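Local coordinates for protein tRNA uridine(34) acetyltransferase (Methanocaldococcus infernus, PDB 6IA8) that catalyses formation of 5-carboxymethyluridine at wobble position 34 of tRNAs, using acetyl-CoA, S-adenosyl-L-methionine and an iron-sulfur cluster, at residues C159-N164 with E172-I177; T143-E148 with L188-R193; L491-I496 with G511-K516. All blocks are in the same frame, centred on the assembly; numbering follows the deposited sequence.

Interaction 1: C159-N164 with E172-I177; sequences CLDAMN and EEAQKI
Asn-164 and Ala-174 make the one direct hydrogen bond between these two helical segments: the amide ND2 donates a hydrogen bond to the backbone carbonyl O of Ala-174 at 3.1 Å. The donor lies in the carbonyl plane, on a lone pair of the oxygen, and the N-H...O angle is 158°. The acceptor in turn stays close to the plane of the Asn-164 amide, and OD1 on the other branch of that amide takes a hydrogen bond from ND2 of Asn-178. Gripped at both branches, the amide is probably fixed in its rotation.

Van der Waals contacts flank this bond. CG2 of Ile-177 sits above the plane of the Asn-164 amide, 3.5 Å from its CG, because CG2 is the branch set anti to the backbone N of the isoleucine. Ala-174 presents its CB to CB of Leu-160 at 3.9 Å, a small residue where the two backbones come nearest. Beyond it, methyl CD1 of Leu-160 reaches CG of Gln-175 at 3.6 Å, the two chains crossing at a slant. The far end of Gln-175 is engaged elsewhere, with NE2 bonded to the carbonyl of Lys-207.

The charged group of the contact is Asp-161, whose OD1 lies 3.7 Å from CB of Ala-174. This oxygen is hydrogen-bonded to Ser-168 in the connecting loop, while OD2 forms salt bridges with Lys-157 and Arg-158.

The segments run in broadly the same direction, with axes 9.1 Å apart and crossing at 34°. They belong to helices 149-164 and 171-178, which together span the link between parallel strands 134-140 and 184-192, a beta-alpha-beta crossover elaborated by a second helix within the radical SAM domain.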
ATOM      1  N   CYS A 159     -12.671   4.819 -15.065  1.00 28.62           N
ATOM      2  CA  CYS A 159     -11.215   4.861 -14.982  1.00 28.06           C
ATOM      3  C   CYS A 159     -10.588   3.823 -15.905  1.00 34.37           C
ATOM      4  O   CYS A 159      -9.589   4.097 -16.592  1.00 32.24           O
ATOM      5  CB  CYS A 159     -10.766   4.636 -13.536  1.00 48.11           C
ATOM      6  SG  CYS A 159     -11.250   5.928 -12.367  1.00 75.64           S
ATOM      7  N   LEU A 160     -11.138   2.612 -15.902  1.00 30.88           N
ATOM      8  CA  LEU A 160     -10.644   1.574 -16.792  1.00 30.07           C
ATOM      9  C   LEU A 160     -10.909   1.920 -18.249  1.00 33.89           C
ATOM     10  O   LEU A 160     -10.090   1.583 -19.115  1.00 33.25           O
ATOM     11  CB  LEU A 160     -11.274   0.229 -16.442  1.00 30.85           C
ATOM     12  CG  LEU A 160     -10.912  -0.313 -15.062  1.00 33.48           C
ATOM     13  CD1 LEU A 160     -11.728  -1.548 -14.767  1.00 33.80           C
ATOM     14  CD2 LEU A 160      -9.432  -0.603 -15.000  1.00 34.13           C
ATOM     15  N   ASP A 161     -12.058   2.554 -18.542  1.00 31.84           N
ATOM     16  CA  ASP A 161     -12.328   3.009 -19.904  1.00 32.23           C
ATOM     17  C   ASP A 161     -11.208   3.918 -20.388  1.00 33.56           C
ATOM     18  O   ASP A 161     -10.795   3.836 -21.548  1.00 35.27           O
ATOM     19  CB  ASP A 161     -13.681   3.741 -19.990  1.00 33.63           C
ATOM     20  CG  ASP A 161     -14.874   2.810 -19.841  1.00 44.25           C
ATOM     21  OD1 ASP A 161     -14.729   1.577 -20.006  1.00 40.99           O
ATOM     22  OD2 ASP A 161     -15.982   3.315 -19.575  1.00 39.03           O
ATOM     23  N   ALA A 162     -10.757   4.845 -19.531  1.00 32.72           N
ATOM     24  CA  ALA A 162      -9.683   5.758 -19.906  1.00 36.34           C
ATOM     25  C   ALA A 162      -8.392   5.007 -20.153  1.00 39.12           C
ATOM     26  O   ALA A 162      -7.651   5.338 -21.081  1.00 34.79           O
ATOM     27  CB  ALA A 162      -9.456   6.800 -18.821  1.00 34.00           C
ATOM     28  N   MET A 163      -8.110   3.985 -19.346  1.00 32.17           N
ATOM     29  CA  MET A 163      -6.915   3.188 -19.577  1.00 34.93           C
ATOM     30  C   MET A 163      -7.057   2.375 -20.846  1.00 32.94           C
ATOM     31  O   MET A 163      -6.082   2.216 -21.589  1.00 36.34           O
ATOM     32  CB  MET A 163      -6.639   2.253 -18.397  1.00 32.13           C
ATOM     33  CG  MET A 163      -6.429   2.972 -17.071  1.00 35.68           C
ATOM     34  SD  MET A 163      -6.134   1.736 -15.778  1.00 36.40           S
ATOM     35  CE  MET A 163      -6.927   2.544 -14.388  1.00 35.47           C
ATOM     36  N   ASN A 164      -8.252   1.802 -21.074  1.00 29.87           N
ATOM     37  CA  ASN A 164      -8.489   0.967 -22.250  1.00 37.41           C
ATOM     38  C   ASN A 164      -8.563   1.789 -23.531  1.00 50.22           C
ATOM     39  O   ASN A 164      -8.368   1.248 -24.625  1.00 35.60           O
ATOM     40  CB  ASN A 164      -9.795   0.168 -22.113  1.00 33.18           C
ATOM     41  CG  ASN A 164      -9.790  -0.785 -20.925  1.00 45.07           C
ATOM     42  OD1 ASN A 164      -8.738  -1.177 -20.434  1.00 38.14           O
ATOM     43  ND2 ASN A 164     -10.973  -1.163 -20.464  1.00 35.68           N
ATOM     44  N   GLU A 172     -17.603  -5.138 -15.619  1.00 38.82           N
ATOM     45  CA  GLU A 172     -16.994  -6.427 -15.940  1.00 45.29           C
ATOM     46  C   GLU A 172     -16.372  -6.423 -17.331  1.00 53.54           C
ATOM     47  O   GLU A 172     -15.304  -7.004 -17.545  1.00 40.11           O
ATOM     48  CB  GLU A 172     -18.043  -7.535 -15.827  1.00 53.41           C
ATOM     49  CG  GLU A 172     -17.533  -8.931 -16.110  1.00113.81           C
ATOM     50  CD  GLU A 172     -18.640  -9.975 -16.061  1.00159.79           C
ATOM     51  OE1 GLU A 172     -19.824  -9.588 -15.968  1.00180.92           O
ATOM     52  OE2 GLU A 172     -18.327 -11.182 -16.115  1.00162.68           O
ATOM     53  N   GLU A 173     -17.009  -5.771 -18.296  1.00 38.97           N
ATOM     54  CA  GLU A 173     -16.407  -5.737 -19.622  1.00 38.39           C
ATOM     55  C   GLU A 173     -15.144  -4.882 -19.640  1.00 37.76           C
ATOM     56  O   GLU A 173     -14.161  -5.248 -20.296  1.00 37.07           O
ATOM     57  CB  GLU A 173     -17.395  -5.225 -20.660  1.00 50.99           C
ATOM     58  CG  GLU A 173     -16.833  -5.338 -22.074  1.00 48.10           C
ATOM     59  CD  GLU A 173     -17.687  -4.631 -23.122  1.00 53.99           C
ATOM     60  OE1 GLU A 173     -17.435  -4.833 -24.326  1.00 64.70           O
ATOM     61  OE2 GLU A 173     -18.590  -3.873 -22.735  1.00 58.08           O
ATOM     62  N   ALA A 174     -15.161  -3.730 -18.953  1.00 38.58           N
ATOM     63  CA  ALA A 174     -13.973  -2.882 -18.871  1.00 39.96           C
ATOM     64  C   ALA A 174     -12.817  -3.624 -18.200  1.00 37.61           C
ATOM     65  O   ALA A 174     -11.644  -3.468 -18.580  1.00 32.29           O
ATOM     66  CB  ALA A 174     -14.309  -1.607 -18.098  1.00 37.92           C
ATOM     67  N   GLN A 175     -13.123  -4.414 -17.175  1.00 37.09           N
ATOM     68  CA  GLN A 175     -12.073  -5.188 -16.518  1.00 35.17           C
ATOM     69  C   GLN A 175     -11.478  -6.208 -17.484  1.00 37.87           C
ATOM     70  O   GLN A 175     -10.252  -6.344 -17.591  1.00 38.28           O
ATOM     71  CB  GLN A 175     -12.637  -5.876 -15.269  1.00 36.41           C
ATOM     72  CG  GLN A 175     -12.961  -4.912 -14.158  1.00 35.91           C
ATOM     73  CD  GLN A 175     -13.757  -5.542 -13.029  1.00 43.96           C
ATOM     74  OE1 GLN A 175     -14.516  -6.465 -13.271  1.00 39.14           O
ATOM     75  NE2 GLN A 175     -13.615  -5.020 -11.797  1.00 42.74           N
ATOM     76  N   LYS A 176     -12.336  -6.902 -18.233  1.00 35.81           N
ATOM     77  CA  LYS A 176     -11.857  -7.926 -19.155  1.00 42.67           C
ATOM     78  C   LYS A 176     -11.003  -7.296 -20.236  1.00 39.89           C
ATOM     79  O   LYS A 176      -9.925  -7.803 -20.568  1.00 39.67           O
ATOM     80  CB  LYS A 176     -13.041  -8.670 -19.767  1.00 45.73           C
ATOM     81  CG  LYS A 176     -12.671  -9.794 -20.703  1.00 48.62           C
ATOM     82  N   ILE A 177     -11.470  -6.177 -20.793  1.00 40.76           N
ATOM     83  CA  ILE A 177     -10.692  -5.478 -21.809  1.00 39.87           C
ATOM     84  C   ILE A 177      -9.334  -5.069 -21.250  1.00 44.23           C
ATOM     85  O   ILE A 177      -8.306  -5.181 -21.930  1.00 38.09           O
ATOM     86  CB  ILE A 177     -11.468  -4.256 -22.326  1.00 38.24           C
ATOM     87  CG1 ILE A 177     -12.718  -4.707 -23.088  1.00 49.59           C
ATOM     88  CG2 ILE A 177     -10.540  -3.378 -23.174  1.00 35.26           C
ATOM     89  CD1 ILE A 177     -13.691  -3.570 -23.393  1.00 41.66           C
TER

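Interaction 2: T143-E148 with L188-R193; sequences TFPARE and LCIETR
Pro-145 turns the CG corner of its ring onto Thr-192, whose OG1 lies 3.2 Å from Pro-145 CG, and CB of the threonine backs up the same carbon at 3.6 Å. The two side chains meet at a slant. With OG1 anti to the backbone N (chi1 -169°), Thr-192 offers its hydroxyl rather than its methyl group to the proline; that hydroxyl also has weak polar contacts with the carbonyls of Arg-193 and Tyr-196. CD of Pro-145 lies in front of the strand's carbonyl, 3.9 Å from Glu-191 O.

Strands 134-140 and 184-192 are neighbours in the parallel sheet of the radical SAM domain, which belongs to the TIM-barrel clan. The 3-10 turn at 144-146 lies in the loop between the first of them and helix 149-164, and packs against the C-terminal end of the second.

One methyl, Ile-190 CG2, serves two partners from this turn: Pro-145 CG at 4.0 Å and Phe-144 CD2 at 4.1 Å. The phenylalanine and isoleucine chains cross at about a right angle. The Phe-144 ring also packs on Ile-139 of strand 134-140 and on Tyr-151, Gln-152 and Ile-156 of helix 149-164.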
ATOM      1  N   THR A 143     -14.350   7.961   1.570  1.00 71.07           N
ATOM      2  CA  THR A 143     -15.760   7.635   1.682  1.00 57.00           C
ATOM      3  C   THR A 143     -16.250   6.746   0.553  1.00 48.08           C
ATOM      4  O   THR A 143     -17.451   6.448   0.496  1.00 50.52           O
ATOM      5  CB  THR A 143     -16.589   8.924   1.715  1.00 70.90           C
ATOM      6  OG1 THR A 143     -16.405   9.648   0.492  1.00 64.65           O
ATOM      7  CG2 THR A 143     -16.168   9.798   2.887  1.00102.19           C
ATOM      8  N   PHE A 144     -15.358   6.309  -0.340  1.00 41.93           N
ATOM      9  CA  PHE A 144     -15.793   5.583  -1.533  1.00 42.76           C
ATOM     10  C   PHE A 144     -16.590   4.331  -1.202  1.00 42.16           C
ATOM     11  O   PHE A 144     -17.642   4.106  -1.835  1.00 39.98           O
ATOM     12  CB  PHE A 144     -14.565   5.255  -2.386  1.00 42.18           C
ATOM     13  CG  PHE A 144     -14.889   4.673  -3.748  1.00 36.51           C
ATOM     14  CD1 PHE A 144     -15.508   5.437  -4.708  1.00 40.86           C
ATOM     15  CD2 PHE A 144     -14.536   3.368  -4.065  1.00 36.73           C
ATOM     16  CE1 PHE A 144     -15.777   4.906  -5.939  1.00 43.02           C
ATOM     17  CE2 PHE A 144     -14.788   2.836  -5.286  1.00 47.30           C
ATOM     18  CZ  PHE A 144     -15.405   3.598  -6.235  1.00 40.03           C
ATOM     19  N   PRO A 145     -16.202   3.512  -0.215  1.00 41.36           N
ATOM     20  CA  PRO A 145     -16.974   2.292   0.068  1.00 45.48           C
ATOM     21  C   PRO A 145     -18.335   2.565   0.660  1.00 50.40           C
ATOM     22  O   PRO A 145     -19.168   1.652   0.694  1.00 50.57           O
ATOM     23  CB  PRO A 145     -16.082   1.526   1.061  1.00 63.63           C
ATOM     24  CG  PRO A 145     -14.693   2.095   0.871  1.00 50.03           C
ATOM     25  CD  PRO A 145     -14.922   3.541   0.533  1.00 44.30           C
ATOM     26  N   ALA A 146     -18.597   3.787   1.108  1.00 45.50           N
ATOM     27  CA  ALA A 146     -19.917   4.152   1.612  1.00 43.98           C
ATOM     28  C   ALA A 146     -20.831   4.699   0.526  1.00 40.19           C
ATOM     29  O   ALA A 146     -22.031   4.870   0.769  1.00 47.23           O
ATOM     30  CB  ALA A 146     -19.802   5.195   2.730  1.00 48.60           C
ATOM     31  N   ARG A 147     -20.298   4.991  -0.661  1.00 50.77           N
ATOM     32  CA  ARG A 147     -21.133   5.469  -1.757  1.00 56.51           C
ATOM     33  C   ARG A 147     -22.017   4.344  -2.305  1.00 52.91           C
ATOM     34  O   ARG A 147     -21.782   3.152  -2.077  1.00 42.37           O
ATOM     35  CB  ARG A 147     -20.273   6.048  -2.886  1.00 55.61           C
ATOM     36  CG  ARG A 147     -19.344   7.180  -2.452  1.00 55.36           C
ATOM     37  CD  ARG A 147     -20.123   8.433  -2.117  1.00 49.65           C
ATOM     38  NE  ARG A 147     -20.786   8.995  -3.293  1.00 55.11           N
ATOM     39  CZ  ARG A 147     -20.219   9.846  -4.143  1.00 69.50           C
ATOM     40  NH1 ARG A 147     -18.968  10.242  -3.957  1.00117.65           N
ATOM     41  NH2 ARG A 147     -20.914  10.321  -5.173  1.00 62.04           N
ATOM     42  N   GLU A 148     -23.045   4.737  -3.049  1.00 48.54           N
ATOM     43  CA  GLU A 148     -23.900   3.765  -3.707  1.00 54.81           C
ATOM     44  C   GLU A 148     -23.062   2.848  -4.595  1.00 57.94           C
ATOM     45  O   GLU A 148     -22.126   3.288  -5.269  1.00 46.24           O
ATOM     46  CB  GLU A 148     -24.959   4.482  -4.547  1.00 74.74           C
ATOM     47  CG  GLU A 148     -25.473   5.818  -4.002  1.00 79.76           C
ATOM     48  CD  GLU A 148     -24.610   7.008  -4.440  1.00 87.23           C
ATOM     49  OE1 GLU A 148     -23.508   7.184  -3.865  1.00 70.85           O
ATOM     50  OE2 GLU A 148     -25.015   7.753  -5.368  1.00 72.94           O
ATOM     51  N   LEU A 188      -5.039  -1.669  -7.605  1.00 28.52           N
ATOM     52  CA  LEU A 188      -6.127  -0.737  -7.332  1.00 29.10           C
ATOM     53  C   LEU A 188      -6.207  -0.580  -5.827  1.00 38.51           C
ATOM     54  O   LEU A 188      -6.480  -1.559  -5.120  1.00 33.90           O
ATOM     55  CB  LEU A 188      -7.454  -1.250  -7.880  1.00 34.33           C
ATOM     56  CG  LEU A 188      -8.756  -0.555  -7.433  1.00 34.03           C
ATOM     57  CD1 LEU A 188      -8.687   0.896  -7.683  1.00 40.37           C
ATOM     58  CD2 LEU A 188      -9.973  -1.187  -8.164  1.00 48.95           C
ATOM     59  N   CYS A 189      -5.961   0.635  -5.349  1.00 31.28           N
ATOM     60  CA  CYS A 189      -5.956   0.936  -3.928  1.00 29.81           C
ATOM     61  C   CYS A 189      -7.157   1.807  -3.591  1.00 36.78           C
ATOM     62  O   CYS A 189      -7.407   2.812  -4.264  1.00 36.27           O
ATOM     63  CB  CYS A 189      -4.685   1.660  -3.499  1.00 32.70           C
ATOM     64  SG  CYS A 189      -4.737   1.999  -1.642  1.00 44.95           S
ATOM     65  N   ILE A 190      -7.894   1.417  -2.559  1.00 30.56           N
ATOM     66  CA  ILE A 190      -9.070   2.146  -2.095  1.00 31.59           C
ATOM     67  C   ILE A 190      -8.789   2.636  -0.682  1.00 35.31           C
ATOM     68  O   ILE A 190      -8.372   1.857   0.178  1.00 31.61           O
ATOM     69  CB  ILE A 190     -10.331   1.267  -2.143  1.00 33.42           C
ATOM     70  CG1 ILE A 190     -10.602   0.857  -3.590  1.00 42.92           C
ATOM     71  CG2 ILE A 190     -11.567   2.048  -1.613  1.00 34.06           C
ATOM     72  CD1 ILE A 190     -11.786  -0.014  -3.739  1.00 45.05           C
ATOM     73  N   GLU A 191      -8.970   3.924  -0.452  1.00 33.41           N
ATOM     74  CA  GLU A 191      -8.820   4.482   0.882  1.00 38.35           C
ATOM     75  C   GLU A 191     -10.174   4.455   1.565  1.00 41.68           C
ATOM     76  O   GLU A 191     -11.199   4.762   0.939  1.00 39.82           O
ATOM     77  CB  GLU A 191      -8.287   5.913   0.814  1.00 52.80           C
ATOM     78  CG  GLU A 191      -7.010   6.059  -0.000  1.00 82.10           C
ATOM     79  CD  GLU A 191      -6.443   7.465   0.044  1.00 72.26           C
ATOM     80  OE1 GLU A 191      -7.177   8.402   0.420  1.00 67.62           O
ATOM     81  OE2 GLU A 191      -5.256   7.635  -0.285  1.00 68.22           O
ATOM     82  N   THR A 192     -10.189   4.095   2.848  1.00 36.97           N
ATOM     83  CA  THR A 192     -11.470   4.034   3.540  1.00 35.71           C
ATOM     84  C   THR A 192     -11.312   4.243   5.034  1.00 40.30           C
ATOM     85  O   THR A 192     -10.241   4.014   5.595  1.00 37.14           O
ATOM     86  CB  THR A 192     -12.177   2.692   3.304  1.00 46.41           C
ATOM     87  OG1 THR A 192     -13.545   2.739   3.771  1.00 47.57           O
ATOM     88  CG2 THR A 192     -11.420   1.567   4.026  1.00 45.98           C
ATOM     89  N   ARG A 193     -12.391   4.698   5.670  0.51 41.26           N
ATOM     90  CA  ARG A 193     -12.419   4.781   7.122  0.51 40.48           C
ATOM     91  C   ARG A 193     -12.551   3.374   7.691  0.51 45.66           C
ATOM     92  O   ARG A 193     -13.218   2.529   7.089  0.51 49.51           O
ATOM     93  CB  ARG A 193     -13.584   5.648   7.607  0.51 46.38           C
ATOM     94  CG  ARG A 193     -13.610   7.047   7.015  0.51 56.33           C
ATOM     95  CD  ARG A 193     -14.726   7.884   7.655  0.51 60.60           C
ATOM     96  NE  ARG A 193     -14.918   9.158   6.971  0.51 52.24           N
ATOM     97  CZ  ARG A 193     -15.593  10.181   7.481  0.51 53.15           C
ATOM     98  NH1 ARG A 193     -15.715  11.306   6.785  0.51 62.57           N
ATOM     99  NH2 ARG A 193     -16.131  10.086   8.691  0.51 54.93           N
TER

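Interaction 3: L491-I496 with G511-K516; sequences LVTSGI and GAYMGK
Tyr-513 packs against Leu-491 and the backbone beside it, and buries more surface in this contact than any other residue. Methyl CD1 of Leu-491 lies over one face of the tyrosine ring, the two side chains crossing at about a right angle, with their CB atoms 4.1 Å apart. At the ring's edge, in its plane, come the carbonyl O of Val-492 and the hydroxyl of Thr-493, whose OG1 is 3.9 Å from Tyr-513 CE2. Replacing Tyr-513 by an alanine would probably uncover the flank of Leu-491 and leave the carbonyl of Ser-247, partner of the phenol OH, without its mate.

The other branch of Leu-491, CD2, rests 3.8 Å from CA of Gly-515. Any CB at that glycine would run into the methyl, so the lack of a side chain makes room for the leucine.

Met-514 pairs with Val-492 through both backbone bonds of an antiparallel hydrogen-bonded pair: Val-492 N to Met-514 O at 2.7 Å and Met-514 N to Val-492 O at 3.1 Å. Its side chain bends at chi2 and chi3, touching CB of Ser-494 with CG at 3.9 Å. Beyond, Ser-494 N-H is bonded to one water, which with a second probably bridges to Ala-512 O where the strands part.

Within the acetyltransferase domain, strand 489-492 lies between 513-517 and the parallel strand 440-448, and strand 508-510 borders 513-517 on its far side. Helix 499-504 covers the Val-492 and Met-514 face, bringing up Tyr-502, a probable acetyl-CoA ligand, while Tyr-513 and Thr-493 reach Ser-247 and Gly-248, just before strand 250-255 of the radical SAM domain.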
ATOM      1  N   LEU A 491      -4.587 -19.279  -3.613  1.00 32.57           N
ATOM      2  CA  LEU A 491      -5.318 -18.210  -4.284  1.00 32.05           C
ATOM      3  C   LEU A 491      -4.481 -16.942  -4.298  1.00 31.08           C
ATOM      4  O   LEU A 491      -3.996 -16.511  -3.249  1.00 32.86           O
ATOM      5  CB  LEU A 491      -6.644 -17.928  -3.576  1.00 33.04           C
ATOM      6  CG  LEU A 491      -7.722 -18.998  -3.621  1.00 44.76           C
ATOM      7  CD1 LEU A 491      -8.913 -18.535  -2.764  1.00 53.79           C
ATOM      8  CD2 LEU A 491      -8.138 -19.290  -5.026  1.00 43.78           C
ATOM      9  N   VAL A 492      -4.380 -16.305  -5.464  1.00 30.11           N
ATOM     10  CA  VAL A 492      -3.588 -15.096  -5.640  1.00 29.52           C
ATOM     11  C   VAL A 492      -4.535 -13.912  -5.758  1.00 37.30           C
ATOM     12  O   VAL A 492      -5.486 -13.948  -6.551  1.00 30.30           O
ATOM     13  CB  VAL A 492      -2.694 -15.192  -6.885  1.00 32.81           C
ATOM     14  CG1 VAL A 492      -1.882 -13.931  -7.030  1.00 37.05           C
ATOM     15  CG2 VAL A 492      -1.828 -16.427  -6.805  1.00 38.17           C
ATOM     16  N   THR A 493      -4.295 -12.883  -4.947  1.00 34.00           N
ATOM     17  CA  THR A 493      -4.897 -11.567  -5.154  1.00 40.52           C
ATOM     18  C   THR A 493      -4.136 -10.899  -6.290  1.00 37.79           C
ATOM     19  O   THR A 493      -2.955 -10.580  -6.153  1.00 37.46           O
ATOM     20  CB  THR A 493      -4.838 -10.724  -3.883  1.00 31.76           C
ATOM     21  OG1 THR A 493      -5.363 -11.498  -2.786  1.00 34.44           O
ATOM     22  CG2 THR A 493      -5.646  -9.456  -4.058  1.00 35.58           C
ATOM     23  N   SER A 494      -4.786 -10.739  -7.429  1.00 35.25           N
ATOM     24  CA  SER A 494      -4.138 -10.268  -8.643  1.00 36.13           C
ATOM     25  C   SER A 494      -4.795  -8.980  -9.096  1.00 36.01           C
ATOM     26  O   SER A 494      -6.024  -8.893  -9.124  1.00 37.54           O
ATOM     27  CB  SER A 494      -4.262 -11.315  -9.763  1.00 35.40           C
ATOM     28  OG  SER A 494      -3.799 -10.830 -11.019  1.00 38.04           O
ATOM     29  N   GLY A 495      -3.988  -8.007  -9.501  1.00 32.80           N
ATOM     30  CA  GLY A 495      -4.537  -6.871 -10.214  1.00 35.75           C
ATOM     31  C   GLY A 495      -5.180  -7.314 -11.516  1.00 36.35           C
ATOM     32  O   GLY A 495      -4.831  -8.357 -12.089  1.00 36.38           O
ATOM     33  N   ILE A 496      -6.146  -6.517 -11.976  1.00 31.71           N
ATOM     34  CA  ILE A 496      -6.835  -6.834 -13.225  1.00 39.65           C
ATOM     35  C   ILE A 496      -5.820  -7.073 -14.338  1.00 40.85           C
ATOM     36  O   ILE A 496      -5.922  -8.045 -15.097  1.00 44.80           O
ATOM     37  CB  ILE A 496      -7.822  -5.710 -13.584  1.00 50.27           C
ATOM     38  CG1 ILE A 496      -8.898  -5.605 -12.494  1.00 46.56           C
ATOM     39  CG2 ILE A 496      -8.420  -5.944 -14.956  1.00 45.55           C
ATOM     40  CD1 ILE A 496      -9.612  -4.243 -12.450  1.00 47.84           C
ATOM     41  N   GLY A 511     -13.477 -17.177  -8.723  1.00 44.18           N
ATOM     42  CA  GLY A 511     -14.190 -16.054  -8.140  1.00 41.99           C
ATOM     43  C   GLY A 511     -13.430 -14.767  -8.402  1.00 42.90           C
ATOM     44  O   GLY A 511     -13.200 -14.365  -9.549  1.00 43.43           O
ATOM     45  N   ALA A 512     -13.029 -14.097  -7.329  1.00 44.70           N
ATOM     46  CA  ALA A 512     -12.323 -12.830  -7.419  1.00 48.75           C
ATOM     47  C   ALA A 512     -10.819 -13.011  -7.553  1.00 46.92           C
ATOM     48  O   ALA A 512     -10.099 -12.020  -7.729  1.00 45.27           O
ATOM     49  CB  ALA A 512     -12.627 -11.984  -6.180  1.00 48.48           C
ATOM     50  N   TYR A 513     -10.333 -14.244  -7.485  1.00 41.94           N
ATOM     51  CA  TYR A 513      -8.907 -14.512  -7.400  1.00 39.01           C
ATOM     52  C   TYR A 513      -8.402 -15.291  -8.614  1.00 33.46           C
ATOM     53  O   TYR A 513      -9.162 -15.703  -9.490  1.00 36.05           O
ATOM     54  CB  TYR A 513      -8.601 -15.308  -6.122  1.00 33.42           C
ATOM     55  CG  TYR A 513      -9.122 -14.670  -4.844  1.00 40.80           C
ATOM     56  CD1 TYR A 513     -10.402 -14.946  -4.397  1.00 49.52           C
ATOM     57  CD2 TYR A 513      -8.342 -13.789  -4.100  1.00 38.32           C
ATOM     58  CE1 TYR A 513     -10.908 -14.380  -3.246  1.00 44.21           C
ATOM     59  CE2 TYR A 513      -8.844 -13.204  -2.947  1.00 33.14           C
ATOM     60  CZ  TYR A 513     -10.136 -13.505  -2.521  1.00 39.82           C
ATOM     61  OH  TYR A 513     -10.663 -12.944  -1.358  1.00 35.73           O
ATOM     62  N   MET A 514      -7.092 -15.514  -8.638  1.00 34.76           N
ATOM     63  CA  MET A 514      -6.464 -16.458  -9.552  1.00 35.02           C
ATOM     64  C   MET A 514      -6.033 -17.626  -8.687  1.00 38.47           C
ATOM     65  O   MET A 514      -5.410 -17.423  -7.641  1.00 38.94           O
ATOM     66  CB  MET A 514      -5.266 -15.849 -10.277  1.00 35.59           C
ATOM     67  CG  MET A 514      -5.642 -14.716 -11.215  1.00 38.03           C
ATOM     68  SD  MET A 514      -6.823 -15.186 -12.478  1.00 41.42           S
ATOM     69  CE  MET A 514      -5.756 -16.267 -13.512  1.00 45.20           C
ATOM     70  N   GLY A 515      -6.419 -18.829  -9.065  1.00 35.65           N
ATOM     71  CA  GLY A 515      -6.232 -19.973  -8.198  1.00 37.83           C
ATOM     72  C   GLY A 515      -5.572 -21.149  -8.883  1.00 42.72           C
ATOM     73  O   GLY A 515      -5.650 -21.312 -10.098  1.00 37.57           O
ATOM     74  N   LYS A 516      -4.920 -21.981  -8.068  1.00 39.82           N
ATOM     75  CA  LYS A 516      -4.346 -23.239  -8.527  1.00 47.73           C
ATOM     76  C   LYS A 516      -4.559 -24.314  -7.472  1.00 43.87           C
ATOM     77  O   LYS A 516      -4.400 -24.060  -6.279  1.00 39.64           O
ATOM     78  CB  LYS A 516      -2.848 -23.102  -8.803  1.00 51.37           C
ATOM     79  CG  LYS A 516      -2.186 -24.382  -9.280  1.00 76.11           C
ATOM     80  CD  LYS A 516      -0.665 -24.276  -9.298  1.00 65.14           C
ATOM     81  CE  LYS A 516      -0.176 -23.471 -10.475  1.00 47.61           C
ATOM     82  NZ  LYS A 516       1.307 -23.381 -10.497  1.00 55.75           N
TER
HETATM   83  O   HOH W   1      -7.766 -10.605  -6.903  1.00 40.40           O
HETATM   84  O   HOH W   2      -8.029 -11.179  -9.881  1.00 54.46           O

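From the N terminus, 143-148 opens interaction 2, and the chain then runs down helix 149-164 into interaction 1. That contact closes a short loop of seven residues with 172-177, before strand 184-192 brings the chain back to close interaction 2 at 188-193. Interaction 1 is thus nested inside interaction 2, and both belong to one crossover of the radical SAM domain, their centres about 19 Å apart. Interaction 3 follows in series, closing a loop of 14 residues in the acetyltransferase domain. It touches interaction 1 across the domain boundary, where Ile-496 packs by CD1 on CD1 of Leu-160 and by CG2 on the carbonyl of Gln-175.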